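PDB 3LE2: serpin-ZX from Arabidopsis thaliana, which inhibits proteases, including metacaspase-9 and RD21A, by reactive-centre loop cleavage and covalent trapping, and so helps to limit programmed cell death. Local coordinates for residues 46-51 with 66-71; 60-65 with 295-300; 241-244 with 248-251; 194-199 with 387-392. All blocks are in the same frame, centred on the assembly; numbering follows the deposited sequence.

Contact 1. Residues 46-51 with 66-71; sequences IIAAGS and SSTDQL
T68, the first residue of helix 68-83, leans on A48 and A49 at the C-terminal end of helix 37-49. Its CB is directed at that helix end but stops short of contact, and the touching is left to the branch tip. Its chi1 (40°) sets OG1 between the backbone N and the carbonyl carbon, which turns the methyl CG2 anti to the carbonyl carbon, beside the backbone N; CG2 meets A48 O at 3.7 Å and A49 CA at 4.0 Å. One turn along, L71 CD1 packs against A48 CB at 3.9 Å, methyl to methyl, so two successive turns of helix 68-83 rest on the same end of helix 37-49. Both helices belong to the helical half of the serpin fold, and helix 54-63 joins them, its K56 touching T68 and its L60 touching L71. The carbonyl beneath the T68 methyl is well occupied: A48 O accepts from S51 OG at 2.8 Å and from S51 N at 3.0 Å, both arriving on one face of its plane, which ties the chain leaving the helix back to its last turn. At the start of helix 68-83, S67 is the N-cap, Q70 N donating to S67 OG at 3.1 Å (160°).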
# COMPACT_ATOMS: atom_id res chain seq x y z
N ILE A 46 -11.41 -11.82 1.69
CA ILE A 46 -12.82 -11.88 1.33
C ILE A 46 -13.11 -12.99 0.31
O ILE A 46 -14.09 -13.72 0.42
CB ILE A 46 -13.30 -10.52 0.80
CG1 ILE A 46 -13.29 -9.50 1.94
CG2 ILE A 46 -14.70 -10.64 0.22
CD1 ILE A 46 -13.55 -8.08 1.50
N ILE A 47 -12.23 -13.13 -0.68
CA ILE A 47 -12.40 -14.16 -1.70
C ILE A 47 -12.20 -15.56 -1.13
O ILE A 47 -12.92 -16.50 -1.48
CB ILE A 47 -11.42 -13.95 -2.85
CG1 ILE A 47 -11.71 -12.62 -3.55
CG2 ILE A 47 -11.49 -15.12 -3.83
CD1 ILE A 47 -10.64 -12.19 -4.52
N ALA A 48 -11.20 -15.71 -0.27
CA ALA A 48 -10.95 -17.00 0.33
C ALA A 48 -12.21 -17.44 1.07
O ALA A 48 -12.59 -18.61 1.01
CB ALA A 48 -9.76 -16.93 1.29
N ALA A 49 -12.85 -16.49 1.74
CA ALA A 49 -13.99 -16.78 2.59
C ALA A 49 -15.20 -17.29 1.81
O ALA A 49 -16.06 -17.98 2.35
CB ALA A 49 -14.36 -15.55 3.41
N GLY A 50 -15.26 -16.95 0.53
CA GLY A 50 -16.36 -17.38 -0.33
C GLY A 50 -15.97 -18.55 -1.21
O GLY A 50 -16.66 -18.87 -2.17
N SER A 51 -14.86 -19.20 -0.88
CA SER A 51 -14.35 -20.28 -1.71
C SER A 51 -14.09 -21.55 -0.90
O SER A 51 -14.30 -21.59 0.32
CB SER A 51 -13.05 -19.86 -2.39
OG SER A 51 -12.00 -19.80 -1.45
N SER A 66 -3.47 -20.19 8.11
CA SER A 66 -3.91 -21.58 7.94
C SER A 66 -5.40 -21.75 7.63
O SER A 66 -5.77 -22.71 6.95
CB SER A 66 -3.52 -22.42 9.16
OG SER A 66 -2.15 -22.74 9.13
N SER A 67 -6.24 -20.85 8.12
CA SER A 67 -7.68 -20.97 7.89
C SER A 67 -8.36 -19.65 7.56
O SER A 67 -7.82 -18.56 7.83
CB SER A 67 -8.37 -21.60 9.11
OG SER A 67 -8.46 -20.67 10.19
N THR A 68 -9.55 -19.75 6.98
CA THR A 68 -10.38 -18.58 6.71
C THR A 68 -10.72 -17.85 8.01
O THR A 68 -10.87 -16.63 8.02
CB THR A 68 -11.68 -18.97 6.00
OG1 THR A 68 -12.18 -20.18 6.56
CG2 THR A 68 -11.43 -19.17 4.52
N ASP A 69 -10.85 -18.60 9.10
CA ASP A 69 -11.09 -17.99 10.40
C ASP A 69 -9.93 -17.11 10.83
O ASP A 69 -10.13 -16.00 11.33
CB ASP A 69 -11.37 -19.06 11.45
CG ASP A 69 -12.80 -19.57 11.40
OD1 ASP A 69 -13.56 -19.13 10.51
OD2 ASP A 69 -13.16 -20.41 12.25
N GLN A 70 -8.71 -17.60 10.63
CA GLN A 70 -7.53 -16.82 10.94
C GLN A 70 -7.51 -15.55 10.09
O GLN A 70 -7.29 -14.46 10.62
CB GLN A 70 -6.25 -17.63 10.70
CG GLN A 70 -5.89 -18.64 11.79
CD GLN A 70 -4.45 -19.13 11.66
OE1 GLN A 70 -4.20 -20.25 11.19
NE2 GLN A 70 -3.49 -18.28 12.05
N LEU A 71 -7.76 -15.68 8.79
CA LEU A 71 -7.80 -14.49 7.95
C LEU A 71 -8.82 -13.51 8.48
O LEU A 71 -8.49 -12.34 8.71
CB LEU A 71 -8.13 -14.84 6.51
CG LEU A 71 -6.99 -15.46 5.72
CD1 LEU A 71 -7.49 -15.90 4.34
CD2 LEU A 71 -5.82 -14.48 5.63

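Contact 2. Residues 60-65 with 295-300; sequences LSFLKF and KGLGLT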
# COMPACT_ATOMS: atom_id res chain seq x y z
N LEU A 60 -5.10 -19.28 0.89
CA LEU A 60 -4.63 -19.43 2.26
C LEU A 60 -3.10 -19.44 2.32
O LEU A 60 -2.50 -18.81 3.19
CB LEU A 60 -5.17 -20.71 2.90
CG LEU A 60 -6.61 -20.66 3.40
CD1 LEU A 60 -7.02 -21.99 4.00
CD2 LEU A 60 -6.76 -19.54 4.41
N SER A 61 -2.48 -20.16 1.40
CA SER A 61 -1.02 -20.27 1.38
C SER A 61 -0.38 -18.98 0.88
O SER A 61 0.73 -18.63 1.29
CB SER A 61 -0.58 -21.46 0.52
OG SER A 61 -1.06 -22.68 1.07
N PHE A 62 -1.09 -18.27 0.01
CA PHE A 62 -0.57 -17.00 -0.50
C PHE A 62 -0.53 -15.96 0.61
O PHE A 62 0.35 -15.10 0.64
CB PHE A 62 -1.43 -16.50 -1.66
CG PHE A 62 -0.94 -15.22 -2.27
CD1 PHE A 62 -0.02 -15.23 -3.32
CD2 PHE A 62 -1.39 -13.99 -1.80
CE1 PHE A 62 0.43 -14.04 -3.89
CE2 PHE A 62 -0.94 -12.80 -2.36
CZ PHE A 62 -0.03 -12.82 -3.40
N LEU A 63 -1.48 -16.06 1.52
CA LEU A 63 -1.69 -15.04 2.53
C LEU A 63 -1.03 -15.38 3.86
O LEU A 63 -1.04 -14.55 4.78
CB LEU A 63 -3.19 -14.80 2.72
CG LEU A 63 -3.88 -14.08 1.56
CD1 LEU A 63 -5.40 -14.02 1.80
CD2 LEU A 63 -3.28 -12.68 1.38
N LYS A 64 -0.51 -16.60 3.96
CA LYS A 64 0.31 -17.06 5.10
C LYS A 64 -0.48 -17.28 6.38
O LYS A 64 0.00 -17.00 7.48
CB LYS A 64 1.49 -16.11 5.38
CG LYS A 64 2.29 -15.69 4.14
CD LYS A 64 2.86 -16.89 3.39
CE LYS A 64 3.55 -16.44 2.11
NZ LYS A 64 4.00 -17.55 1.24
N PHE A 65 -1.71 -17.75 6.23
CA PHE A 65 -2.55 -18.09 7.38
C PHE A 65 -3.17 -19.43 7.07
O PHE A 65 -3.37 -19.76 5.90
CB PHE A 65 -3.65 -17.04 7.59
CG PHE A 65 -3.16 -15.76 8.21
CD1 PHE A 65 -3.19 -15.58 9.59
CD2 PHE A 65 -2.68 -14.73 7.43
CE1 PHE A 65 -2.75 -14.40 10.18
CE2 PHE A 65 -2.25 -13.54 8.01
CZ PHE A 65 -2.27 -13.38 9.38
N LYS A 295 -2.29 -13.44 -10.85
CA LYS A 295 -2.14 -14.64 -11.67
C LYS A 295 -0.67 -14.90 -11.98
O LYS A 295 -0.19 -16.03 -11.93
CB LYS A 295 -2.96 -14.53 -12.96
CG LYS A 295 -4.42 -14.87 -12.76
CD LYS A 295 -5.31 -14.21 -13.77
CE LYS A 295 -5.08 -14.73 -15.16
NZ LYS A 295 -6.13 -14.18 -16.06
N GLY A 296 0.05 -13.82 -12.27
CA GLY A 296 1.48 -13.89 -12.50
C GLY A 296 2.27 -14.49 -11.35
O GLY A 296 3.22 -15.23 -11.58
N LEU A 297 1.89 -14.16 -10.12
CA LEU A 297 2.53 -14.74 -8.93
C LEU A 297 1.99 -16.12 -8.62
O LEU A 297 2.26 -16.67 -7.54
CB LEU A 297 2.33 -13.84 -7.71
CG LEU A 297 2.98 -12.47 -7.79
CD1 LEU A 297 2.20 -11.45 -6.98
CD2 LEU A 297 4.42 -12.57 -7.31
N GLY A 298 1.21 -16.67 -9.54
CA GLY A 298 0.67 -18.01 -9.38
C GLY A 298 -0.64 -18.12 -8.63
O GLY A 298 -1.13 -19.23 -8.40
N LEU A 299 -1.23 -16.99 -8.24
CA LEU A 299 -2.54 -17.01 -7.58
C LEU A 299 -3.59 -16.98 -8.66
O LEU A 299 -4.24 -15.96 -8.88
CB LEU A 299 -2.71 -15.85 -6.59
CG LEU A 299 -3.91 -15.97 -5.65
CD1 LEU A 299 -3.95 -17.34 -4.99
CD2 LEU A 299 -3.92 -14.88 -4.59
N THR A 300 -3.75 -18.13 -9.32
CA THR A 300 -4.56 -18.26 -10.53
C THR A 300 -5.99 -18.73 -10.25
O THR A 300 -6.89 -18.40 -11.01
CB THR A 300 -3.92 -19.28 -11.49
OG1 THR A 300 -3.35 -20.36 -10.73
CG2 THR A 300 -2.83 -18.62 -12.32
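A Schellman motif at the end of helix 291-296 presents L297 and L299 to the ring of F62 on helix 54-63. G298, with positive phi (88°), is its C-prime residue, and its N bonds back to K295 O at 2.8 Å. The turn places a leucine before and after the glycine, both with CB directed at F62. From L299 the branch CD2 comes down on one ring face, 4.0 Å from the centroid of the F62 ring and 18° off its normal, a CH-pi contact shifted toward the CG side; F62 CG lies 3.8 Å from L299 CD2. L297 works at the rim instead, its CB 4.3 Å from F62 CE1 and near the ring plane. Within 60-65, L63 CD2 also meets the ring edge in plane. With CG anti to the backbone N (chi1 -179°), the F62 ring extends from its helix to meet the two leucines. L44 of helix 37-49 touches F62 too, while L297 reaches N18 and H22 of helix 5-25. The contact is entirely apolar, an aromatic ring against the hydrophobic residues flanking the glycine of a Schellman helix end, and in this serpin it joins helix 54-63 to the turn that ends helix 291-296.

Contact 3. Residues 241-244 with 248-251; sequences YLPD and GLSD
The backbone turns back on itself between P243, the last residue of strand 236-243, and G248, in the segment that leads into helix 249-258, bringing their CA atoms to 5.1 Å. P243 makes up one side of the contact, and G248 and L249 share the other about equally. The proline ring stands over the face of the peptide linking G248 to L249 and turns its CB-CG side down onto it: P243 CB lies 3.7 Å from G248 CA, and P243 CG lies 3.6 Å from L249 N. Because G248 has no side chain, the ring can settle directly on the main chain. A looser apolar contact adds to this. The L249 side chain, its CG anti to the backbone N (chi1 -168°), brings CD1 to 4.4 Å from P243 CG, so the CG corner of the ring touches both the peptide and the leucine. No hydrogen bond crosses between 241-244 and 248-251; the two are joined by van der Waals contact and by the short loop between them. P243 O turns to another partner, accepting from H368 NE2. Around this join, L252 in the same helix touches both P243 and Y241, the main chain of Y241 pairs with L371, and L242 bonds to K221 of strand 220-226. L249 also packs on L371, so this end of helix 249-258 lies against two adjacent antiparallel strands, 236-243 and 370-376, of a serpin beta sheet.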
# COMPACT_ATOMS: atom_id res chain seq x y z
N TYR A 241 13.99 3.81 0.32
CA TYR A 241 15.08 2.90 0.03
C TYR A 241 15.79 3.38 -1.22
O TYR A 241 15.28 3.25 -2.34
CB TYR A 241 14.57 1.47 -0.14
CG TYR A 241 13.73 1.01 1.03
CD1 TYR A 241 14.24 0.13 2.00
CD2 TYR A 241 12.43 1.47 1.18
CE1 TYR A 241 13.46 -0.28 3.08
CE2 TYR A 241 11.64 1.07 2.25
CZ TYR A 241 12.15 0.20 3.20
OH TYR A 241 11.34 -0.16 4.24
N LEU A 242 16.99 3.92 -1.01
CA LEU A 242 17.74 4.64 -2.03
C LEU A 242 19.00 3.89 -2.48
O LEU A 242 19.98 3.84 -1.76
CB LEU A 242 18.11 6.01 -1.48
CG LEU A 242 18.76 7.04 -2.40
CD1 LEU A 242 17.78 7.47 -3.48
CD2 LEU A 242 19.23 8.25 -1.59
N PRO A 243 18.98 3.32 -3.69
CA PRO A 243 20.18 2.67 -4.23
C PRO A 243 21.32 3.67 -4.32
O PRO A 243 21.05 4.85 -4.51
CB PRO A 243 19.76 2.28 -5.65
CG PRO A 243 18.28 2.31 -5.65
CD PRO A 243 17.89 3.36 -4.67
N ASP A 244 22.56 3.21 -4.18
CA ASP A 244 23.70 4.09 -4.39
C ASP A 244 23.73 4.55 -5.85
O ASP A 244 23.97 5.72 -6.13
CB ASP A 244 25.02 3.38 -4.03
CG ASP A 244 25.12 3.06 -2.54
OD1 ASP A 244 24.28 3.57 -1.76
OD2 ASP A 244 26.03 2.32 -2.14
N GLY A 248 19.91 2.04 -9.83
CA GLY A 248 20.02 0.85 -9.01
C GLY A 248 18.71 0.23 -8.57
O GLY A 248 18.69 -0.86 -7.98
N LEU A 249 17.61 0.92 -8.85
CA LEU A 249 16.32 0.55 -8.29
C LEU A 249 15.99 -0.92 -8.51
O LEU A 249 15.66 -1.64 -7.57
CB LEU A 249 15.18 1.44 -8.82
CG LEU A 249 13.85 1.31 -8.06
CD1 LEU A 249 14.12 1.39 -6.57
CD2 LEU A 249 12.87 2.40 -8.47
N SER A 250 16.07 -1.36 -9.75
CA SER A 250 15.63 -2.70 -10.08
C SER A 250 16.40 -3.76 -9.29
O SER A 250 15.82 -4.72 -8.80
CB SER A 250 15.77 -2.95 -11.58
OG SER A 250 15.24 -4.22 -11.90
N ASP A 251 17.70 -3.57 -9.17
CA ASP A 251 18.52 -4.54 -8.47
C ASP A 251 18.22 -4.54 -6.97
O ASP A 251 18.18 -5.59 -6.32
CB ASP A 251 20.01 -4.27 -8.72
CG ASP A 251 20.47 -4.75 -10.10
OD1 ASP A 251 19.65 -5.34 -10.85
OD2 ASP A 251 21.66 -4.54 -10.43

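Contact 4. Residues 194-199 with 387-392; sequences HLLDGN and QVVDPL
Apolar contact comes first: L196 CD1 reaches V389 CG1 at 4.0 Å, the two side chains crossing at a slant. L195 brings its CD1 to the backbone, 3.6 Å from V389 O and 4.2 Å from D390 CB. Both leucines stand at the start of a type I turn, L195 to G198, at the tip of the antiparallel hairpin formed by strands 189-194 and 200-207, and the hairpin is closed by L195 N bonding to N199 O at 2.8 Å. Polar contact between the segments runs through water. One water accepts from L196 N at 2.8 Å and donates to V389 O at 2.6 Å, so V389 O meets both a methyl and a water. Within each segment an aspartate steadies the chain as an Asx turn: N199 N donates to D197 OD1 on its anti side, at 160°, and L392 N donates to D390 OD1 at 2.8 Å from above the carboxylate plane. D390 OD2 bonds to H393 ND1 at the chain terminus, while N32 takes the N of V389 and the O of D390. With no direct hydrogen bond between the segments, the hairpin tip and the tail after strand 382-388 are joined by a few methyl contacts and one bridging water that gives both a main-chain N-H and a main-chain C=O a partner.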
# COMPACT_ATOMS: atom_id res chain seq x y z
N HIS A 194 17.56 12.42 -11.56
CA HIS A 194 18.10 11.63 -12.66
C HIS A 194 17.14 10.50 -13.01
O HIS A 194 16.98 9.54 -12.23
CB HIS A 194 19.50 11.08 -12.33
CG HIS A 194 20.52 12.14 -12.08
ND1 HIS A 194 20.59 12.84 -10.89
CD2 HIS A 194 21.50 12.64 -12.86
CE1 HIS A 194 21.56 13.73 -10.96
NE2 HIS A 194 22.13 13.63 -12.15
N LEU A 195 16.50 10.61 -14.17
CA LEU A 195 15.55 9.62 -14.66
C LEU A 195 16.26 8.33 -15.10
O LEU A 195 17.42 8.36 -15.48
CB LEU A 195 14.76 10.20 -15.82
CG LEU A 195 13.33 10.71 -15.65
CD1 LEU A 195 13.08 11.43 -14.34
CD2 LEU A 195 12.98 11.62 -16.83
N LEU A 196 15.55 7.21 -15.04
CA LEU A 196 16.10 5.94 -15.48
C LEU A 196 16.44 5.91 -16.99
O LEU A 196 17.33 5.18 -17.43
CB LEU A 196 15.14 4.79 -15.14
CG LEU A 196 14.95 4.46 -13.65
CD1 LEU A 196 13.77 3.50 -13.44
CD2 LEU A 196 16.24 3.89 -13.05
N ASP A 197 15.72 6.70 -17.78
CA ASP A 197 15.98 6.75 -19.22
C ASP A 197 17.26 7.52 -19.57
O ASP A 197 17.54 7.75 -20.75
CB ASP A 197 14.77 7.29 -20.00
CG ASP A 197 14.46 8.74 -19.69
OD1 ASP A 197 15.29 9.40 -19.02
OD2 ASP A 197 13.38 9.22 -20.12
N GLY A 198 18.02 7.92 -18.56
CA GLY A 198 19.28 8.61 -18.80
C GLY A 198 19.21 10.13 -18.73
O GLY A 198 20.23 10.79 -18.54
N ASN A 199 18.02 10.69 -18.90
CA ASN A 199 17.85 12.14 -18.81
C ASN A 199 17.67 12.64 -17.38
O ASN A 199 17.47 11.85 -16.45
CB ASN A 199 16.65 12.57 -19.65
CG ASN A 199 16.66 11.96 -21.04
OD1 ASN A 199 15.61 11.58 -21.57
ND2 ASN A 199 17.85 11.84 -21.64
N GLN A 387 7.12 3.18 -5.83
CA GLN A 387 8.39 3.63 -6.37
C GLN A 387 8.19 5.03 -6.93
O GLN A 387 7.18 5.30 -7.57
CB GLN A 387 8.87 2.69 -7.47
CG GLN A 387 8.15 2.79 -8.81
CD GLN A 387 8.89 2.00 -9.88
OE1 GLN A 387 9.81 1.24 -9.56
NE2 GLN A 387 8.51 2.19 -11.15
N VAL A 388 9.15 5.91 -6.65
CA VAL A 388 9.18 7.24 -7.23
C VAL A 388 10.28 7.24 -8.28
O VAL A 388 11.47 7.17 -7.96
CB VAL A 388 9.49 8.32 -6.15
CG1 VAL A 388 9.50 9.71 -6.75
CG2 VAL A 388 8.46 8.25 -5.03
N VAL A 389 9.87 7.24 -9.55
CA VAL A 389 10.82 7.24 -10.66
C VAL A 389 10.80 8.57 -11.38
O VAL A 389 11.69 8.86 -12.17
CB VAL A 389 10.56 6.08 -11.66
CG1 VAL A 389 10.88 4.72 -11.02
CG2 VAL A 389 9.13 6.13 -12.20
N ASP A 390 9.79 9.38 -11.10
CA ASP A 390 9.68 10.72 -11.69
C ASP A 390 8.81 11.60 -10.81
O ASP A 390 7.58 11.52 -10.87
CB ASP A 390 9.10 10.62 -13.10
CG ASP A 390 8.73 11.98 -13.68
OD1 ASP A 390 9.00 13.02 -13.04
OD2 ASP A 390 8.16 12.00 -14.78
N PRO A 391 9.44 12.47 -10.01
CA PRO A 391 8.79 13.34 -9.02
C PRO A 391 7.87 14.37 -9.68
O PRO A 391 7.02 14.93 -8.99
CB PRO A 391 9.95 14.11 -8.40
CG PRO A 391 11.18 13.51 -8.93
CD PRO A 391 10.86 12.80 -10.18
N LEU A 392 8.06 14.62 -10.97
CA LEU A 392 7.31 15.68 -11.64
C LEU A 392 5.95 15.21 -12.14
O LEU A 392 5.13 16.01 -12.61
CB LEU A 392 8.10 16.27 -12.81
CG LEU A 392 9.18 17.29 -12.42
CD1 LEU A 392 9.83 17.94 -13.65
CD2 LEU A 392 8.56 18.34 -11.52
O HOH W 1 12.97 7.44 -14.00

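Overall arrangement
The four contacts fall into two well-separated pairs; contact 1 lies across the centre of the chain from contacts 3 and 4. Contacts 1 and 2, with centres 12 Å apart, touch in the helical part: helix 54-63, which carries segment 60-65 of contact 2, is the link in the chain between the two helices of contact 1. Contacts 3 and 4, also 12 Å apart, meet where L249 packs on Q387 and V389, beside strands 236-243, 370-376 and 382-388. Between the pairs, centres lie 27 to 40 Å apart. Along the chain contacts 1 and 2 cross, contact 3 is nested inside both contact 2 and contact 4, and contacts 2 and 4 cross, so early helices and late strands are interwoven. All lie away from the reactive bond.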